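Local coordinates for carbonic anhydrase (Neosartorya fumigata, PDB 7COI), which probably catalyses the reversible hydration of carbon dioxide to hydrogencarbonate and a proton, as a zinc-dependent beta-class enzyme, at residues G174-G179 with A219-A224; V157-V162 with K238-E243. All blocks are in the same frame, centred on the assembly; numbering follows the deposited sequence.

Contact 1: G174-G179 with A219-A224; sequences GHTKCG and AVVRLA. With ZN (zinc ion), chain F; ACT (acetate ion), chain E.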
ATOM      1  N   GLY A 174       0.045   9.970 -20.230  1.00 15.38           N
ATOM      2  CA  GLY A 174       1.508   9.818 -20.166  1.00 14.59           C
ATOM      3  C   GLY A 174       2.190  10.957 -20.893  1.00 14.88           C
ATOM      4  O   GLY A 174       1.499  11.847 -21.428  1.00 15.49           O
ATOM      5  N   HIS A 175       3.519  10.999 -20.896  1.00 14.56           N
ATOM      6  CA  HIS A 175       4.184  12.155 -21.544  1.00 16.92           C
ATOM      7  C   HIS A 175       5.545  11.705 -22.057  1.00 16.47           C
ATOM      8  O   HIS A 175       6.084  10.668 -21.617  1.00 17.65           O
ATOM      9  CB  HIS A 175       4.205  13.407 -20.651  1.00 17.70           C
ATOM     10  CG  HIS A 175       5.111  13.186 -19.501  1.00 17.49           C
ATOM     11  ND1 HIS A 175       6.389  13.733 -19.472  1.00 17.19           N
ATOM     12  CD2 HIS A 175       4.969  12.423 -18.395  1.00 16.23           C
ATOM     13  CE1 HIS A 175       7.010  13.346 -18.391  1.00 17.74           C
ATOM     14  NE2 HIS A 175       6.143  12.581 -17.729  1.00 15.70           N
ATOM     15  N   THR A 176       6.049  12.454 -23.025  1.00 18.07           N
ATOM     16  CA  THR A 176       7.405  12.262 -23.572  1.00 19.08           C
ATOM     17  C   THR A 176       8.405  12.717 -22.510  1.00 19.55           C
ATOM     18  O   THR A 176       8.080  13.641 -21.698  1.00 19.17           O
ATOM     19  CB  THR A 176       7.544  12.987 -24.922  1.00 19.73           C
ATOM     20  OG1 THR A 176       7.453  14.395 -24.696  1.00 21.06           O
ATOM     21  CG2 THR A 176       6.493  12.546 -25.908  1.00 22.55           C
ATOM     22  N   LYS A 177       9.603  12.141 -22.533  1.00 18.75           N
ATOM     23  CA  LYS A 177      10.711  12.500 -21.601  1.00 21.45           C
ATOM     24  C   LYS A 177      10.301  12.205 -20.145  1.00 19.32           C
ATOM     25  O   LYS A 177      10.661  12.990 -19.269  1.00 20.25           O
ATOM     26  CB  LYS A 177      11.080  13.969 -21.772  1.00 26.42           C
ATOM     27  CG  LYS A 177      11.313  14.400 -23.221  1.00 31.20           C
ATOM     28  CD  LYS A 177      12.553  13.797 -23.797  1.00 37.23           C
ATOM     29  CE  LYS A 177      13.814  14.462 -23.270  1.00 45.70           C
ATOM     30  NZ  LYS A 177      14.897  13.501 -22.923  1.00 52.06           N
ATOM     31  N   CYS A 178       9.541  11.142 -19.915  1.00 19.07           N
ATOM     32  CA  CYS A 178       9.097  10.732 -18.543  1.00 19.34           C
ATOM     33  C   CYS A 178      10.259  10.065 -17.824  1.00 19.54           C
ATOM     34  O   CYS A 178      10.652   8.974 -18.241  1.00 17.61           O
ATOM     35  CB  CYS A 178       7.879   9.817 -18.589  1.00 17.66           C
ATOM     36  SG  CYS A 178       7.284   9.417 -16.925  1.00 17.18           S
ATOM     37  N   GLY A 179      10.746  10.683 -16.738  1.00 22.77           N
ATOM     38  CA  GLY A 179      11.828  10.149 -15.882  1.00 21.48           C
ATOM     39  C   GLY A 179      11.483   8.823 -15.229  1.00 18.75           C
ATOM     40  O   GLY A 179      12.390   8.032 -15.014  1.00 16.74           O
ATOM     41  N   ALA A 219      12.146   4.242 -27.267  1.00 40.82           N
ATOM     42  CA  ALA A 219      11.784   3.231 -26.240  1.00 41.54           C
ATOM     43  C   ALA A 219      11.051   3.912 -25.083  1.00 34.38           C
ATOM     44  O   ALA A 219      10.052   3.338 -24.601  1.00 35.35           O
ATOM     45  CB  ALA A 219      13.006   2.492 -25.735  1.00 41.67           C
ATOM     46  N   VAL A 220      11.495   5.100 -24.681  1.00 31.47           N
ATOM     47  CA  VAL A 220      10.870   5.869 -23.569  1.00 36.72           C
ATOM     48  C   VAL A 220       9.457   6.244 -24.009  1.00 34.73           C
ATOM     49  O   VAL A 220       8.552   6.103 -23.218  1.00 30.75           O
ATOM     50  CB  VAL A 220      11.699   7.096 -23.153  1.00 37.15           C
ATOM     51  CG1 VAL A 220      10.909   8.055 -22.278  1.00 37.89           C
ATOM     52  CG2 VAL A 220      12.990   6.682 -22.464  1.00 40.60           C
ATOM     53  N   VAL A 221       9.259   6.663 -25.261  1.00 30.74           N
ATOM     54  CA  VAL A 221       7.902   6.976 -25.776  1.00 26.90           C
ATOM     55  C   VAL A 221       7.090   5.691 -25.845  1.00 24.88           C
ATOM     56  O   VAL A 221       5.934   5.747 -25.433  1.00 25.57           O
ATOM     57  CB  VAL A 221       7.968   7.687 -27.142  1.00 30.85           C
ATOM     58  CG1 VAL A 221       6.615   7.736 -27.841  1.00 29.76           C
ATOM     59  CG2 VAL A 221       8.538   9.085 -26.966  1.00 31.99           C
ATOM     60  N   ARG A 222       7.630   4.599 -26.380  1.00 26.25           N
ATOM     61  CA  ARG A 222       6.864   3.350 -26.606  1.00 25.47           C
ATOM     62  C   ARG A 222       6.420   2.823 -25.250  1.00 22.83           C
ATOM     63  O   ARG A 222       5.253   2.472 -25.102  1.00 20.64           O
ATOM     64  CB  ARG A 222       7.687   2.283 -27.333  1.00 29.08           C
ATOM     65  CG  ARG A 222       6.921   0.998 -27.631  1.00 30.97           C
ATOM     66  CD  ARG A 222       5.658   1.163 -28.442  1.00 38.21           C
ATOM     67  NE  ARG A 222       6.037   1.713 -29.746  1.00 47.98           N
ATOM     68  CZ  ARG A 222       6.597   1.034 -30.763  1.00 51.02           C
ATOM     69  NH1 ARG A 222       6.833  -0.266 -30.688  1.00 50.45           N
ATOM     70  NH2 ARG A 222       6.917   1.678 -31.871  1.00 53.80           N
ATOM     71  N   LEU A 223       7.326   2.782 -24.292  1.00 21.54           N
ATOM     72  CA  LEU A 223       6.981   2.250 -22.947  1.00 20.87           C
ATOM     73  C   LEU A 223       5.969   3.192 -22.285  1.00 19.51           C
ATOM     74  O   LEU A 223       5.078   2.686 -21.582  1.00 18.75           O
ATOM     75  CB  LEU A 223       8.252   2.081 -22.114  1.00 20.22           C
ATOM     76  CG  LEU A 223       8.023   1.449 -20.745  1.00 20.98           C
ATOM     77  CD1 LEU A 223       7.242   0.154 -20.834  1.00 22.09           C
ATOM     78  CD2 LEU A 223       9.336   1.209 -20.043  1.00 20.36           C
ATOM     79  N   ALA A 224       6.069   4.504 -22.481  1.00 19.18           N
ATOM     80  CA  ALA A 224       5.080   5.481 -21.961  1.00 19.94           C
ATOM     81  C   ALA A 224       3.703   5.160 -22.535  1.00 21.27           C
ATOM     82  O   ALA A 224       2.738   5.194 -21.820  1.00 15.86           O
ATOM     83  CB  ALA A 224       5.517   6.895 -22.275  1.00 20.56           C
TER
HETATM   84 ZN    ZN F 302       6.711  11.458 -15.998  1.00 17.55          ZN
HETATM   85  C   ACT E 301       8.757  12.535 -14.017  1.00 25.67           C
HETATM   86  O   ACT E 301       9.149  13.658 -13.719  1.00 26.20           O
HETATM   87  OXT ACT E 301       8.427  12.288 -15.425  1.00 18.89           O
HETATM   88  CH3 ACT E 301       8.576  11.396 -13.009  1.00 29.78           C

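Contact 2: V157-V162 with K238-E243; sequences VIEFAV and KSVVLE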
ATOM      1  N   VAL A 157      -9.076   7.977  -5.341  1.00 14.21           N
ATOM      2  CA  VAL A 157      -9.375   9.051  -6.315  1.00 14.43           C
ATOM      3  C   VAL A 157     -10.442   8.541  -7.297  1.00 15.49           C
ATOM      4  O   VAL A 157     -11.404   9.293  -7.591  1.00 15.92           O
ATOM      5  CB  VAL A 157      -8.107   9.509  -7.040  1.00 15.21           C
ATOM      6  CG1 VAL A 157      -8.458  10.298  -8.303  1.00 15.84           C
ATOM      7  CG2 VAL A 157      -7.199  10.289  -6.092  1.00 14.04           C
ATOM      8  N   ILE A 158     -10.241   7.339  -7.835  1.00 15.04           N
ATOM      9  CA  ILE A 158     -11.144   6.795  -8.893  1.00 14.97           C
ATOM     10  C   ILE A 158     -12.534   6.589  -8.280  1.00 16.62           C
ATOM     11  O   ILE A 158     -13.516   6.998  -8.922  1.00 17.72           O
ATOM     12  CB  ILE A 158     -10.548   5.516  -9.489  1.00 16.17           C
ATOM     13  CG1 ILE A 158      -9.298   5.873 -10.293  1.00 15.16           C
ATOM     14  CG2 ILE A 158     -11.607   4.744 -10.275  1.00 15.30           C
ATOM     15  CD1 ILE A 158      -8.373   4.752 -10.603  1.00 16.15           C
ATOM     16  N   GLU A 159     -12.613   6.051  -7.069  1.00 15.73           N
ATOM     17  CA  GLU A 159     -13.900   5.835  -6.369  1.00 18.35           C
ATOM     18  C   GLU A 159     -14.611   7.180  -6.207  1.00 19.55           C
ATOM     19  O   GLU A 159     -15.832   7.270  -6.540  1.00 19.74           O
ATOM     20  CB  GLU A 159     -13.658   5.138  -5.043  1.00 18.85           C
ATOM     21  CG  GLU A 159     -14.898   4.969  -4.180  1.00 20.86           C
ATOM     22  CD  GLU A 159     -15.959   3.986  -4.680  1.00 21.33           C
ATOM     23  OE1 GLU A 159     -15.651   3.126  -5.505  1.00 21.79           O
ATOM     24  OE2 GLU A 159     -17.075   4.097  -4.214  1.00 23.38           O
ATOM     25  N   PHE A 160     -13.898   8.200  -5.720  1.00 19.40           N
ATOM     26  CA  PHE A 160     -14.514   9.518  -5.438  1.00 18.97           C
ATOM     27  C   PHE A 160     -14.983  10.155  -6.756  1.00 18.65           C
ATOM     28  O   PHE A 160     -16.147  10.593  -6.837  1.00 20.07           O
ATOM     29  CB  PHE A 160     -13.554  10.418  -4.682  1.00 20.37           C
ATOM     30  CG  PHE A 160     -14.236  11.603  -4.059  1.00 22.09           C
ATOM     31  CD1 PHE A 160     -14.493  12.743  -4.795  1.00 22.56           C
ATOM     32  CD2 PHE A 160     -14.559  11.588  -2.716  1.00 25.54           C
ATOM     33  CE1 PHE A 160     -15.131  13.829  -4.221  1.00 24.16           C
ATOM     34  CE2 PHE A 160     -15.197  12.681  -2.133  1.00 29.93           C
ATOM     35  CZ  PHE A 160     -15.466  13.798  -2.884  1.00 25.73           C
ATOM     36  N   ALA A 161     -14.130  10.169  -7.782  1.00 18.26           N
ATOM     37  CA  ALA A 161     -14.449  10.827  -9.061  1.00 17.58           C
ATOM     38  C   ALA A 161     -15.651  10.112  -9.716  1.00 18.13           C
ATOM     39  O   ALA A 161     -16.549  10.792 -10.251  1.00 17.87           O
ATOM     40  CB  ALA A 161     -13.270  10.818  -9.972  1.00 17.78           C
ATOM     41  N   VAL A 162     -15.606   8.792  -9.772  1.00 18.29           N
ATOM     42  CA  VAL A 162     -16.569   8.010 -10.591  1.00 19.47           C
ATOM     43  C   VAL A 162     -17.898   7.888  -9.844  1.00 21.09           C
ATOM     44  O   VAL A 162     -18.952   8.172 -10.456  1.00 21.77           O
ATOM     45  CB  VAL A 162     -16.001   6.657 -11.026  1.00 20.70           C
ATOM     46  CG1 VAL A 162     -17.052   5.855 -11.773  1.00 21.84           C
ATOM     47  CG2 VAL A 162     -14.791   6.839 -11.903  1.00 20.65           C
ATOM     48  N   LYS A 238     -12.033  -2.527 -12.397  1.00 25.09           N
ATOM     49  CA  LYS A 238     -12.596  -1.957 -11.165  1.00 21.89           C
ATOM     50  C   LYS A 238     -14.098  -1.918 -11.376  1.00 24.18           C
ATOM     51  O   LYS A 238     -14.538  -1.299 -12.372  1.00 22.21           O
ATOM     52  CB  LYS A 238     -12.056  -0.559 -10.910  1.00 22.35           C
ATOM     53  CG  LYS A 238     -10.557  -0.511 -10.669  1.00 20.63           C
ATOM     54  CD  LYS A 238     -10.065   0.887 -10.324  1.00 21.21           C
ATOM     55  CE  LYS A 238      -8.544   0.956 -10.332  1.00 19.92           C
ATOM     56  NZ  LYS A 238      -7.965   0.032  -9.330  1.00 19.50           N
ATOM     57  N   SER A 239     -14.844  -2.512 -10.465  1.00 23.46           N
ATOM     58  CA  SER A 239     -16.321  -2.577 -10.595  1.00 26.04           C
ATOM     59  C   SER A 239     -16.901  -1.162 -10.721  1.00 23.14           C
ATOM     60  O   SER A 239     -17.834  -0.964 -11.552  1.00 22.80           O
ATOM     61  CB  SER A 239     -16.946  -3.326  -9.461  1.00 26.67           C
ATOM     62  OG  SER A 239     -18.303  -3.604  -9.789  1.00 29.64           O
ATOM     63  N   VAL A 240     -16.357  -0.184  -9.980  1.00 22.72           N
ATOM     64  CA  VAL A 240     -16.960   1.181  -9.969  1.00 21.14           C
ATOM     65  C   VAL A 240     -16.896   1.769 -11.383  1.00 21.59           C
ATOM     66  O   VAL A 240     -17.892   2.459 -11.811  1.00 19.62           O
ATOM     67  CB  VAL A 240     -16.345   2.107  -8.901  1.00 21.62           C
ATOM     68  CG1 VAL A 240     -14.878   2.426  -9.168  1.00 21.32           C
ATOM     69  CG2 VAL A 240     -17.130   3.393  -8.766  1.00 23.06           C
ATOM     70  N   VAL A 241     -15.803   1.536 -12.095  1.00 20.30           N
ATOM     71  CA  VAL A 241     -15.633   2.036 -13.479  1.00 20.09           C
ATOM     72  C   VAL A 241     -16.553   1.254 -14.426  1.00 21.83           C
ATOM     73  O   VAL A 241     -17.245   1.902 -15.250  1.00 20.70           O
ATOM     74  CB  VAL A 241     -14.162   1.953 -13.912  1.00 20.09           C
ATOM     75  CG1 VAL A 241     -13.971   2.324 -15.372  1.00 19.51           C
ATOM     76  CG2 VAL A 241     -13.301   2.833 -13.006  1.00 22.31           C
ATOM     77  N   LEU A 242     -16.529  -0.073 -14.371  1.00 21.84           N
ATOM     78  CA  LEU A 242     -17.377  -0.900 -15.289  1.00 24.30           C
ATOM     79  C   LEU A 242     -18.853  -0.523 -15.111  1.00 23.90           C
ATOM     80  O   LEU A 242     -19.554  -0.399 -16.145  1.00 24.34           O
ATOM     81  CB  LEU A 242     -17.149  -2.386 -15.015  1.00 23.53           C
ATOM     82  CG  LEU A 242     -15.768  -2.893 -15.397  1.00 22.83           C
ATOM     83  CD1 LEU A 242     -15.486  -4.235 -14.756  1.00 23.38           C
ATOM     84  CD2 LEU A 242     -15.606  -2.957 -16.899  1.00 23.55           C
ATOM     85  N   GLU A 243     -19.308  -0.340 -13.876  1.00 22.94           N
ATOM     86  CA  GLU A 243     -20.699   0.068 -13.561  1.00 27.23           C
ATOM     87  C   GLU A 243     -21.023   1.395 -14.281  1.00 29.15           C
ATOM     88  O   GLU A 243     -22.094   1.517 -14.923  1.00 20.94           O
ATOM     89  CB  GLU A 243     -20.906   0.217 -12.052  1.00 28.95           C
ATOM     90  CG  GLU A 243     -20.879  -1.066 -11.237  1.00 36.48           C
ATOM     91  CD  GLU A 243     -20.662  -0.801  -9.745  1.00 42.88           C
ATOM     92  OE1 GLU A 243     -21.029   0.322  -9.281  1.00 47.59           O
ATOM     93  OE2 GLU A 243     -20.070  -1.669  -9.047  1.00 47.62           O
TER

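Contact 1: G174-G179 with A219-A224
Val220 CG1 faces Cys178 N at 4.1 Å, and Ala224 CB meets His175 O at 3.9 Å. Through these contacts helix 216-236 packs against the turn that follows strand 169-175, at the zinc site of the beta-carbonic anhydrase fold. No hydrogen bond joins the two segments. Val220 and Ala224, one helical turn apart, meet the backbone of the turn, whereas the side chains of Thr176 and Val221 run alongside each other, CG2 to CG2 at 4.2 Å.

His175 points away from the helix and Cys178 CB toward it, yet both residues reach the zinc, His175 through NE2 at 2.1 Å and Cys178 through SG at 2.3 Å. Cys119 SG is the third protein ligand, and the acetate OXT, 2.0 Å from the zinc, occupies the fourth place. Asp121, seen as a zinc ligand of this protein, is not bound to the metal in this chain, though its side chain lies near that of His175. The acetate probably came from the crystallisation liquor. Its OXT lies at the edge of the His175 imidazole, in the ring plane, and the ion also accepts a bond from Gln110 NE2 of the second subunit.

In the second shell, His175 ND1, the ring nitrogen not used by zinc, makes a weak, bent bond to Thr176 O (2.8 Å, N-H...O angle 123°), which may limit rotation of the ring. Thr176 OG1 is bonded to Val259 N, and Lys177 adopts a left-handed backbone conformation before helix 179-185. Cys178 is the N-cap of that helix: with SG anti to the backbone N (chi1 -176°), its sulfur binds zinc while also capping a backbone N-H. The next residue grips the ligand directly, Gly179 N donating to acetate OXT at 3.1 Å.

Contact 2: V157-V162 with K238-E243
Val240 points at helix 152-164 and meets Ile158, Glu159 and Val162, three residues on one face of that helix. The two helices run roughly side by side in an alpha/beta fold, their axes 9.8 Å apart and their N-to-C directions differing by 27°. Helix 152-164 belongs to the beta-alpha-beta crossover between parallel strands 137-142 and 169-175, while helix 239-248 leads into strand 251-257.

Val240 uses its two methyls differently. A chi1 of 66° tucks CG1 back between N and C, near both Glu159 OE1 and Ile158 CG2, and leaves CG2, anti to N, to extend to Val162 CG1 at 3.9 Å, the two valine side chains meeting at a slant. The same Val162 methyl touches a polar backbone atom, CG1 lying 3.5 Å from Val240 O. Ile158 reaches two partners by two branches. Its CG2 presses on Val241 CG2 at 3.7 Å, and its CD1 end lies 3.8 Å from Lys238 CE, the lysine's aliphatic chain passing at about a right angle to the isoleucine. Leu115 and Ile117 of strand 114-119 also touch Ile158, which therefore joins the helix pair to the sheet.

Polar groups line one margin. Glu159, folded about its CB-CG bond, brings OE1 to 3.6 Å from Val240 CG2, but its charge is paired through OE2 with Arg163 NE. Arg163 NH2 forms a second salt bridge with Glu243 OE1, linking both helices through one guanidinium. The other oxygen of that carboxylate is engaged within its own helix: Ser239 OG donates to Glu243 OE2 at 2.7 Å, arriving on the anti side, 21° out of the carboxylate plane.

Of the elements involved, helix 152-164 is the first met along the chain from the N terminus and supplies residues 157-162, the opening half of contact 2. Strand 169-175 is next, and its end and the turn after it supply 174-179, which open contact 1. Twenty-eight of the next 39 residues are helical before 219-224 closes that loop; helix 216-236 then gives way to helix 239-248, where 238-243 closes the wider loop. Contact 1 is enclosed by contact 2 in sequence, without crossing. The centres lie about 26 Å apart, on opposite sides of the chain's centre, with nearest atoms about 14 Å apart. One joins a helix to the zinc-bearing strand end, the other two helices beside the sheet.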